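Local coordinates for protein catalase (Bacillus pumilus, PDB 4QOL) that breaks down hydrogen peroxide to water and oxygen at a haem centre and also shows peroxidase-like reactivity toward phenolic substrates that reach the haem, at residues A[177-185]-A[439-447]; A[101-109]-A[235-244]. All blocks are in the same frame, centred on the assembly; numbering follows the deposited sequence. Where two conformers were deposited one is given.

Interaction 1 of 2, residues A[177-185]-A[439-447]; sequences MLTWLFSDE and ALIKNLTAD
Thr179 meets helix 434-448 through its carbonyl O, 3.8 Å from CD1 of Leu440, and that same methyl reaches on to the carbonyl group of Phe182. Thr179 OG1 is engaged elsewhere, with Thr175 O and Tyr470. Phe182, the first residue beyond helix 175-181, does most of the work. Its CB bond points toward helix 434-448, and with CG beside the backbone N and anti to the carbonyl carbon (chi1 -77°) the ring lies between Leu444 and Asp447. Leu444 sets CD2 against the root of the ring, 3.5 Å from Phe182 CG, while the far end meets the carboxylate of Asp447, whose OD2 comes within 3.4 Å of Phe182 CZ. The ring and carboxylate planes are turned 56° apart; Tyr164 and Trp165 hold OD2 by hydrogen bonds.

At the backbone of Phe182, O accepts from Asn443 ND2 at 2.8 Å, the donor standing above the carbonyl plane, and takes a straight CA-H...O contact from Leu440 CA at 3.5 Å. Ser183 then turns the chain, its OG closing an ST turn with Glu185 N. That turn brings in Asp184, whose OD1 takes the second hydrogen of Asn443 ND2 at 3.0 Å in a nearly straight bond (174°), on the anti side of the carboxylate. Both acceptors lie close to the amide plane, which fixes the flip of the amide; a water donates to Asp184 OD1 and Asn443 OD1. Replacing Asn443 with an alanine removes the amide, and Phe182 O and Asp184 OD1 would probably lose their shared donor and the water one of its anchors. The ST turn after helix 175-181 is thus tied to helix 434-448 by one asparagine amide, joining the catalase core to the helical C-terminal region characteristic of haem catalases.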
loop_
_atom_site.group_PDB
_atom_site.type_symbol
_atom_site.label_atom_id
_atom_site.label_comp_id
_atom_site.label_asym_id
_atom_site.label_seq_id
_atom_site.Cartn_x
_atom_site.Cartn_y
_atom_site.Cartn_z
ATOM N N MET A 177 2.459 -22.507 30.598
ATOM C CA MET A 177 1.380 -22.104 29.756
ATOM C C MET A 177 0.537 -23.264 29.255
ATOM O O MET A 177 -0.701 -23.188 29.230
ATOM C CB MET A 177 1.882 -21.292 28.577
ATOM C CG MET A 177 0.785 -20.837 27.639
ATOM S SD MET A 177 -0.180 -19.530 28.419
ATOM C CE MET A 177 -0.902 -18.727 26.968
ATOM N N LEU A 178 1.216 -24.290 28.808
ATOM C CA LEU A 178 0.499 -25.429 28.214
ATOM C C LEU A 178 -0.363 -26.134 29.267
ATOM O O LEU A 178 -1.437 -26.700 29.012
ATOM C CB LEU A 178 1.471 -26.386 27.612
ATOM C CG LEU A 178 2.250 -25.802 26.435
ATOM C CD1 LEU A 178 3.343 -26.763 25.988
ATOM C CD2 LEU A 178 1.305 -25.566 25.272
ATOM N N THR A 179 0.077 -26.067 30.518
ATOM C CA THR A 179 -0.705 -26.606 31.632
ATOM C C THR A 179 -2.012 -25.839 31.931
ATOM O O THR A 179 -2.984 -26.439 32.436
ATOM C CB THR A 179 0.181 -26.698 32.899
ATOM O OG1 THR A 179 1.338 -27.497 32.579
ATOM C CG2 THR A 179 -0.553 -27.275 34.080
ATOM N N TRP A 180 -2.062 -24.541 31.573
ATOM C CA TRP A 180 -3.305 -23.797 31.553
ATOM C C TRP A 180 -4.122 -23.975 30.276
ATOM O O TRP A 180 -5.309 -24.185 30.343
ATOM C CB TRP A 180 -3.016 -22.261 31.710
ATOM C CG TRP A 180 -2.591 -21.793 32.998
ATOM C CD1 TRP A 180 -1.361 -21.970 33.593
ATOM C CD2 TRP A 180 -3.334 -20.953 33.893
ATOM N NE1 TRP A 180 -1.316 -21.304 34.730
ATOM C CE2 TRP A 180 -2.514 -20.696 34.979
ATOM C CE3 TRP A 180 -4.626 -20.454 33.902
ATOM C CZ2 TRP A 180 -2.913 -19.902 36.074
ATOM C CZ3 TRP A 180 -5.021 -19.669 35.006
ATOM C CH2 TRP A 180 -4.179 -19.411 36.045
ATOM N N LEU A 181 -3.450 -23.861 29.132
ATOM C CA LEU A 181 -4.099 -23.924 27.815
ATOM C C LEU A 181 -4.800 -25.257 27.570
ATOM O O LEU A 181 -5.827 -25.284 26.868
ATOM C CB LEU A 181 -3.071 -23.710 26.727
ATOM C CG LEU A 181 -3.631 -23.576 25.310
ATOM C CD1 LEU A 181 -4.650 -22.453 25.168
ATOM C CD2 LEU A 181 -2.468 -23.377 24.307
ATOM N N PHE A 182 -4.276 -26.372 28.139
ATOM C CA PHE A 182 -4.949 -27.656 27.882
ATOM C C PHE A 182 -5.849 -28.072 29.038
ATOM O O PHE A 182 -6.436 -29.139 28.987
ATOM C CB PHE A 182 -3.933 -28.723 27.475
ATOM C CG PHE A 182 -3.476 -28.579 26.090
ATOM C CD1 PHE A 182 -4.177 -29.177 25.066
ATOM C CD2 PHE A 182 -2.403 -27.783 25.765
ATOM C CE1 PHE A 182 -3.800 -29.007 23.755
ATOM C CE2 PHE A 182 -1.999 -27.640 24.429
ATOM C CZ PHE A 182 -2.674 -28.279 23.436
ATOM N N SER A 183 -6.012 -27.200 30.043
ATOM C CA SER A 183 -7.250 -27.260 30.902
ATOM C C SER A 183 -8.435 -26.859 30.082
ATOM O O SER A 183 -8.286 -26.444 28.911
ATOM C CB SER A 183 -7.165 -26.374 32.138
ATOM O OG SER A 183 -7.388 -24.995 31.850
ATOM N N ASP A 184 -9.634 -26.998 30.607
ATOM C CA ASP A 184 -10.748 -26.591 29.775
ATOM C C ASP A 184 -10.773 -25.059 29.617
ATOM O O ASP A 184 -11.545 -24.517 28.799
ATOM C CB ASP A 184 -12.087 -27.113 30.299
ATOM C CG ASP A 184 -12.279 -28.657 30.054
ATOM O OD1 ASP A 184 -11.692 -29.257 29.112
ATOM O OD2 ASP A 184 -13.119 -29.213 30.792
ATOM N N GLU A 185 -9.955 -24.347 30.374
ATOM C CA GLU A 185 -9.940 -22.878 30.192
ATOM C C GLU A 185 -9.294 -22.490 28.836
ATOM O O GLU A 185 -9.421 -21.337 28.414
ATOM C CB GLU A 185 -9.220 -22.150 31.356
ATOM C CG GLU A 185 -9.601 -20.685 31.418
ATOM C CD GLU A 185 -9.055 -19.974 32.661
ATOM O OE1 GLU A 185 -8.688 -20.633 33.650
ATOM O OE2 GLU A 185 -9.066 -18.747 32.665
ATOM N N ALA A 439 -9.495 -33.795 32.863
ATOM C CA ALA A 439 -9.799 -33.069 31.624
ATOM C C ALA A 439 -8.454 -32.640 30.928
ATOM O O ALA A 439 -8.296 -32.732 29.720
ATOM C CB ALA A 439 -10.689 -31.880 31.928
ATOM N N LEU A 440 -7.516 -32.155 31.716
ATOM C CA LEU A 440 -6.190 -31.760 31.223
ATOM C C LEU A 440 -5.552 -32.945 30.511
ATOM O O LEU A 440 -5.023 -32.818 29.400
ATOM C CB LEU A 440 -5.286 -31.355 32.386
ATOM C CG LEU A 440 -3.806 -31.060 32.117
ATOM C CD1 LEU A 440 -3.558 -29.928 31.104
ATOM C CD2 LEU A 440 -3.113 -30.719 33.395
ATOM N N ILE A 441 -5.546 -34.099 31.181
ATOM C CA ILE A 441 -4.865 -35.272 30.597
ATOM C C ILE A 441 -5.592 -35.719 29.315
ATOM O O ILE A 441 -4.963 -36.050 28.322
ATOM C CB ILE A 441 -4.800 -36.445 31.618
ATOM C CG1 ILE A 441 -3.929 -36.064 32.819
ATOM C CG2 ILE A 441 -4.297 -37.715 30.951
ATOM C CD1 ILE A 441 -2.479 -35.751 32.460
ATOM N N LYS A 442 -6.907 -35.682 29.339
ATOM C CA LYS A 442 -7.727 -36.003 28.160
ATOM C C LYS A 442 -7.417 -35.055 26.972
ATOM O O LYS A 442 -7.247 -35.469 25.849
ATOM C CB LYS A 442 -9.192 -35.845 28.573
ATOM C CG LYS A 442 -10.202 -36.007 27.448
ATOM C CD LYS A 442 -11.580 -35.574 27.925
ATOM C CE LYS A 442 -12.663 -36.126 27.002
ATOM N NZ LYS A 442 -12.736 -35.367 25.718
ATOM N N ASN A 443 -7.332 -33.749 27.277
ATOM C CA ASN A 443 -7.129 -32.730 26.208
ATOM C C ASN A 443 -5.724 -32.812 25.631
ATOM O O ASN A 443 -5.528 -32.780 24.425
ATOM C CB ASN A 443 -7.349 -31.345 26.781
ATOM C CG ASN A 443 -8.772 -31.097 27.217
ATOM O OD1 ASN A 443 -9.701 -31.759 26.759
ATOM N ND2 ASN A 443 -8.961 -30.072 28.067
ATOM N N LEU A 444 -4.745 -33.053 26.510
ATOM C CA LEU A 444 -3.361 -33.288 26.064
ATOM C C LEU A 444 -3.212 -34.538 25.249
ATOM O O LEU A 444 -2.554 -34.555 24.236
ATOM C CB LEU A 444 -2.391 -33.329 27.242
ATOM C CG LEU A 444 -2.073 -31.990 27.915
ATOM C CD1 LEU A 444 -1.347 -32.260 29.210
ATOM C CD2 LEU A 444 -1.223 -31.075 27.038
ATOM N N THR A 445 -3.858 -35.621 25.698
ATOM C CA THR A 445 -3.758 -36.887 24.979
ATOM C C THR A 445 -4.312 -36.780 23.567
ATOM O O THR A 445 -3.704 -37.267 22.589
ATOM C CB THR A 445 -4.498 -38.018 25.792
ATOM O OG1 THR A 445 -3.870 -38.182 27.078
ATOM C CG2 THR A 445 -4.520 -39.306 25.043
ATOM N N ALA A 446 -5.454 -36.146 23.430
ATOM C CA ALA A 446 -6.074 -35.985 22.124
ATOM C C ALA A 446 -5.182 -35.188 21.173
ATOM O O ALA A 446 -5.196 -35.401 19.982
ATOM C CB ALA A 446 -7.431 -35.320 22.246
ATOM N N ASP A 447 -4.459 -34.212 21.740
ATOM C CA ASP A 447 -3.559 -33.391 20.960
ATOM C C ASP A 447 -2.244 -34.027 20.572
ATOM O O ASP A 447 -1.680 -33.727 19.507
ATOM C CB ASP A 447 -3.275 -32.078 21.733
ATOM C CG ASP A 447 -3.363 -30.832 20.831
ATOM O OD1 ASP A 447 -4.437 -30.626 20.237
ATOM O OD2 ASP A 447 -2.323 -30.186 20.632
HETATM O O HOH W 1 -12.398 -31.344 27.717
#

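Interaction 2 of 2, residues A[101-109]-A[235-244]; sequences PKGSPETLR and IQANDFQHAT
Glu106 reaches the start of helix 242-253 and grips it with both carboxylate oxygens. OE1 accepts from Thr244 N at 2.8 Å in a fairly straight bond (168°), and more weakly from Ala243 N; OE2 takes the hydroxyl of Thr244 at 2.7 Å. Both Thr244 donors arrive on syn sides. The glutamate gets there with CG beside its own backbone N (chi1 -73°) and the chain extended beyond. Next along, Thr107 OG1 donates to Gln236 OE1 at 2.6 Å, in the carbonyl plane and on a lone pair, while its CG2 packs 3.7 Å from Ile235 CG2.

Around this shell, Pro105 CA makes a CA-H...O contact with Phe240 O at 3.2 Å. A water ties Glu106 N, Asp239 O and His242 N together and also lies in the plane of the His242 ring, 2.7 Å from ND1; NE2 is hydrogen-bonded to Ala189 O. Asp239 OD1 accepts from Gln241 NE2 and from Gln241 N, the latter closing an Asx turn that leads into Gln241 at the N-cap. Tyr191 is a further partner of Glu106 OE2, and Gln236 NE2 bonds Gln236 O of the second subunit. A carboxylate held at a helix N-terminus by first-turn backbone N-H groups and a threonine hydroxyl is probably stabilised in its ionised form.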
loop_
_atom_site.group_PDB
_atom_site.type_symbol
_atom_site.label_atom_id
_atom_site.label_comp_id
_atom_site.label_asym_id
_atom_site.label_seq_id
_atom_site.Cartn_x
_atom_site.Cartn_y
_atom_site.Cartn_z
ATOM N N PRO A 101 -7.648 -17.428 11.082
ATOM C CA PRO A 101 -7.995 -16.160 10.441
ATOM C C PRO A 101 -9.356 -15.598 10.838
ATOM O O PRO A 101 -10.098 -16.201 11.629
ATOM C CB PRO A 101 -7.978 -16.503 8.920
ATOM C CG PRO A 101 -7.102 -17.684 8.808
ATOM C CD PRO A 101 -7.342 -18.459 10.058
ATOM N N LYS A 102 -9.708 -14.459 10.245
ATOM C CA LYS A 102 -11.078 -13.931 10.279
ATOM C C LYS A 102 -12.018 -15.020 9.785
ATOM O O LYS A 102 -11.692 -15.790 8.903
ATOM C CB LYS A 102 -11.189 -12.691 9.375
ATOM C CG LYS A 102 -10.609 -11.410 9.986
ATOM C CD LYS A 102 -10.770 -10.273 8.984
ATOM C CE LYS A 102 -12.219 -9.936 8.732
ATOM N NZ LYS A 102 -12.856 -9.314 9.938
ATOM N N GLY A 103 -13.193 -15.115 10.368
ATOM C CA GLY A 103 -14.098 -16.095 9.891
ATOM C C GLY A 103 -13.919 -17.418 10.619
ATOM O O GLY A 103 -14.801 -18.211 10.496
ATOM N N SER A 104 -12.826 -17.640 11.381
ATOM C CA SER A 104 -12.605 -18.944 11.980
ATOM C C SER A 104 -13.524 -19.095 13.198
ATOM O O SER A 104 -14.036 -18.114 13.749
ATOM C CB SER A 104 -11.121 -19.131 12.409
ATOM O OG SER A 104 -10.653 -18.171 13.327
ATOM N N PRO A 105 -13.802 -20.330 13.616
ATOM C CA PRO A 105 -14.715 -20.532 14.740
ATOM C C PRO A 105 -14.167 -20.062 16.102
ATOM O O PRO A 105 -12.964 -20.052 16.361
ATOM C CB PRO A 105 -14.907 -22.043 14.778
ATOM C CG PRO A 105 -14.550 -22.469 13.395
ATOM C CD PRO A 105 -13.444 -21.606 12.974
ATOM N N GLU A 106 -15.098 -19.722 16.978
ATOM C CA GLU A 106 -14.754 -19.208 18.315
ATOM C C GLU A 106 -14.833 -20.331 19.387
ATOM O O GLU A 106 -14.741 -20.092 20.590
ATOM C CB GLU A 106 -15.619 -18.005 18.653
ATOM C CG GLU A 106 -15.222 -16.744 17.861
ATOM C CD GLU A 106 -16.174 -15.575 18.061
ATOM O OE1 GLU A 106 -17.421 -15.863 18.071
ATOM O OE2 GLU A 106 -15.712 -14.400 18.094
ATOM N N THR A 107 -14.895 -21.554 18.889
ATOM C CA THR A 107 -14.876 -22.791 19.684
ATOM C C THR A 107 -13.535 -23.521 19.703
ATOM O O THR A 107 -13.468 -24.628 20.232
ATOM C CB THR A 107 -15.907 -23.757 19.075
ATOM O OG1 THR A 107 -15.805 -23.737 17.678
ATOM C CG2 THR A 107 -17.328 -23.335 19.432
ATOM N N LEU A 108 -12.508 -22.955 19.041
ATOM C CA LEU A 108 -11.200 -23.551 19.049
ATOM C C LEU A 108 -10.436 -23.304 20.341
ATOM O O LEU A 108 -10.687 -22.331 21.018
ATOM C CB LEU A 108 -10.391 -23.010 17.886
ATOM C CG LEU A 108 -11.039 -23.020 16.496
ATOM C CD1 LEU A 108 -10.110 -22.516 15.393
ATOM C CD2 LEU A 108 -11.504 -24.448 16.132
ATOM N N ARG A 109 -9.466 -24.179 20.621
ATOM C CA ARG A 109 -8.601 -24.008 21.767
ATOM C C ARG A 109 -7.630 -22.887 21.462
ATOM O O ARG A 109 -7.036 -22.880 20.369
ATOM C CB ARG A 109 -7.867 -25.323 22.063
ATOM C CG ARG A 109 -6.972 -25.234 23.296
ATOM C CD ARG A 109 -6.391 -26.576 23.739
ATOM N NE ARG A 109 -7.427 -27.606 23.887
ATOM C CZ ARG A 109 -8.282 -27.682 24.888
ATOM N NH1 ARG A 109 -8.171 -26.902 25.984
ATOM N NH2 ARG A 109 -9.231 -28.549 24.814
ATOM N N ILE A 235 -21.292 -26.800 20.044
ATOM C CA ILE A 235 -21.528 -25.419 19.643
ATOM C C ILE A 235 -21.040 -25.218 18.237
ATOM O O ILE A 235 -21.764 -24.643 17.419
ATOM C CB ILE A 235 -20.867 -24.391 20.669
ATOM C CG1 ILE A 235 -21.609 -24.488 22.015
ATOM C CG2 ILE A 235 -20.972 -22.954 20.178
ATOM C CD1 ILE A 235 -20.821 -23.980 23.192
ATOM N N GLN A 236 -19.833 -25.704 17.919
ATOM C CA GLN A 236 -19.269 -25.500 16.591
ATOM C C GLN A 236 -20.122 -26.067 15.458
ATOM O O GLN A 236 -20.194 -25.446 14.375
ATOM C CB GLN A 236 -17.862 -26.104 16.518
ATOM C CG GLN A 236 -17.083 -25.701 15.268
ATOM C CD GLN A 236 -15.650 -26.180 15.339
ATOM O OE1 GLN A 236 -14.911 -25.766 16.240
ATOM N NE2 GLN A 236 -15.218 -27.016 14.390
ATOM N N ALA A 237 -20.863 -27.145 15.721
ATOM C CA ALA A 237 -21.766 -27.711 14.740
ATOM C C ALA A 237 -22.741 -26.714 14.148
ATOM O O ALA A 237 -23.091 -26.835 12.976
ATOM C CB ALA A 237 -22.551 -28.891 15.312
ATOM N N ASN A 238 -23.212 -25.771 14.985
ATOM C CA ASN A 238 -24.263 -24.856 14.584
ATOM C C ASN A 238 -23.928 -23.380 14.614
ATOM O O ASN A 238 -24.751 -22.560 14.167
ATOM C CB ASN A 238 -25.488 -25.036 15.468
ATOM C CG ASN A 238 -26.104 -26.416 15.329
ATOM O OD1 ASN A 238 -26.333 -26.908 14.227
ATOM N ND2 ASN A 238 -26.344 -27.046 16.451
ATOM N N ASP A 239 -22.781 -23.018 15.163
ATOM C CA ASP A 239 -22.405 -21.593 15.160
ATOM C C ASP A 239 -20.891 -21.485 15.248
ATOM O O ASP A 239 -20.296 -21.938 16.198
ATOM C CB ASP A 239 -23.069 -20.893 16.314
ATOM C CG ASP A 239 -23.029 -19.372 16.216
ATOM O OD1 ASP A 239 -22.417 -18.808 15.259
ATOM O OD2 ASP A 239 -23.654 -18.733 17.102
ATOM N N PHE A 240 -20.289 -20.846 14.241
ATOM C CA PHE A 240 -18.858 -20.612 14.212
ATOM C C PHE A 240 -18.516 -19.189 14.709
ATOM O O PHE A 240 -17.363 -18.764 14.659
ATOM C CB PHE A 240 -18.261 -20.893 12.829
ATOM C CG PHE A 240 -18.756 -19.999 11.766
ATOM C CD1 PHE A 240 -19.953 -20.279 11.120
ATOM C CD2 PHE A 240 -18.052 -18.880 11.385
ATOM C CE1 PHE A 240 -20.436 -19.452 10.084
ATOM C CE2 PHE A 240 -18.528 -18.028 10.369
ATOM C CZ PHE A 240 -19.729 -18.309 9.723
ATOM N N GLN A 241 -19.505 -18.421 15.134
ATOM C CA GLN A 241 -19.215 -17.070 15.706
ATOM C C GLN A 241 -19.993 -16.877 16.997
ATOM O O GLN A 241 -20.528 -15.802 17.272
ATOM C CB GLN A 241 -19.523 -15.896 14.722
ATOM C CG GLN A 241 -21.009 -15.811 14.318
ATOM C CD GLN A 241 -21.269 -16.271 12.885
ATOM O OE1 GLN A 241 -20.769 -15.665 11.931
ATOM N NE2 GLN A 241 -21.990 -17.393 12.734
ATOM N N HIS A 242 -20.017 -17.875 17.856
ATOM C CA HIS A 242 -20.980 -17.837 18.944
ATOM C C HIS A 242 -20.637 -16.799 20.056
ATOM O O HIS A 242 -21.523 -16.297 20.800
ATOM C CB HIS A 242 -21.139 -19.233 19.577
ATOM C CG HIS A 242 -20.063 -19.551 20.553
ATOM N ND1 HIS A 242 -18.799 -19.928 20.164
ATOM C CD2 HIS A 242 -20.025 -19.439 21.901
ATOM C CE1 HIS A 242 -18.031 -20.047 21.229
ATOM N NE2 HIS A 242 -18.740 -19.750 22.294
ATOM N N ALA A 243 -19.338 -16.491 20.174
ATOM C CA ALA A 243 -18.891 -15.575 21.212
ATOM C C ALA A 243 -19.132 -14.183 20.731
ATOM O O ALA A 243 -19.539 -13.332 21.522
ATOM C CB ALA A 243 -17.392 -15.832 21.545
ATOM N N THR A 244 -18.864 -13.910 19.443
ATOM C CA THR A 244 -19.214 -12.603 18.931
ATOM C C THR A 244 -20.742 -12.373 19.096
ATOM O O THR A 244 -21.192 -11.283 19.475
ATOM C CB THR A 244 -18.837 -12.532 17.454
ATOM O OG1 THR A 244 -17.415 -12.397 17.332
ATOM C CG2 THR A 244 -19.408 -11.327 16.726
HETATM O O HOH W 2 -18.229 -20.276 17.506
#

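How the interactions relate
Arg109, the last residue of 101-109, joins the two contacts, whose centres lie 19 Å apart. Its NH1 probably hydrogen-bonds Leu181 O at 3.0 Å, its CD packs 3.6 Å from Phe182 CE1, and its NH2 lies 3.5 Å from Asn443 CG. One arginine therefore runs from the loop of interaction 2 to the turn and helix of interaction 1. In sequence the contacts cross, since 177-185 falls between 101-109 and 235-244, while its partner 439-447 comes after both. Neither contact is placed against the haem: the side chains of Glu106 and Leu178 are about 11 Å and 14 Å from one. Interaction 2 borders the second subunit, whereas interaction 1 stays within one chain.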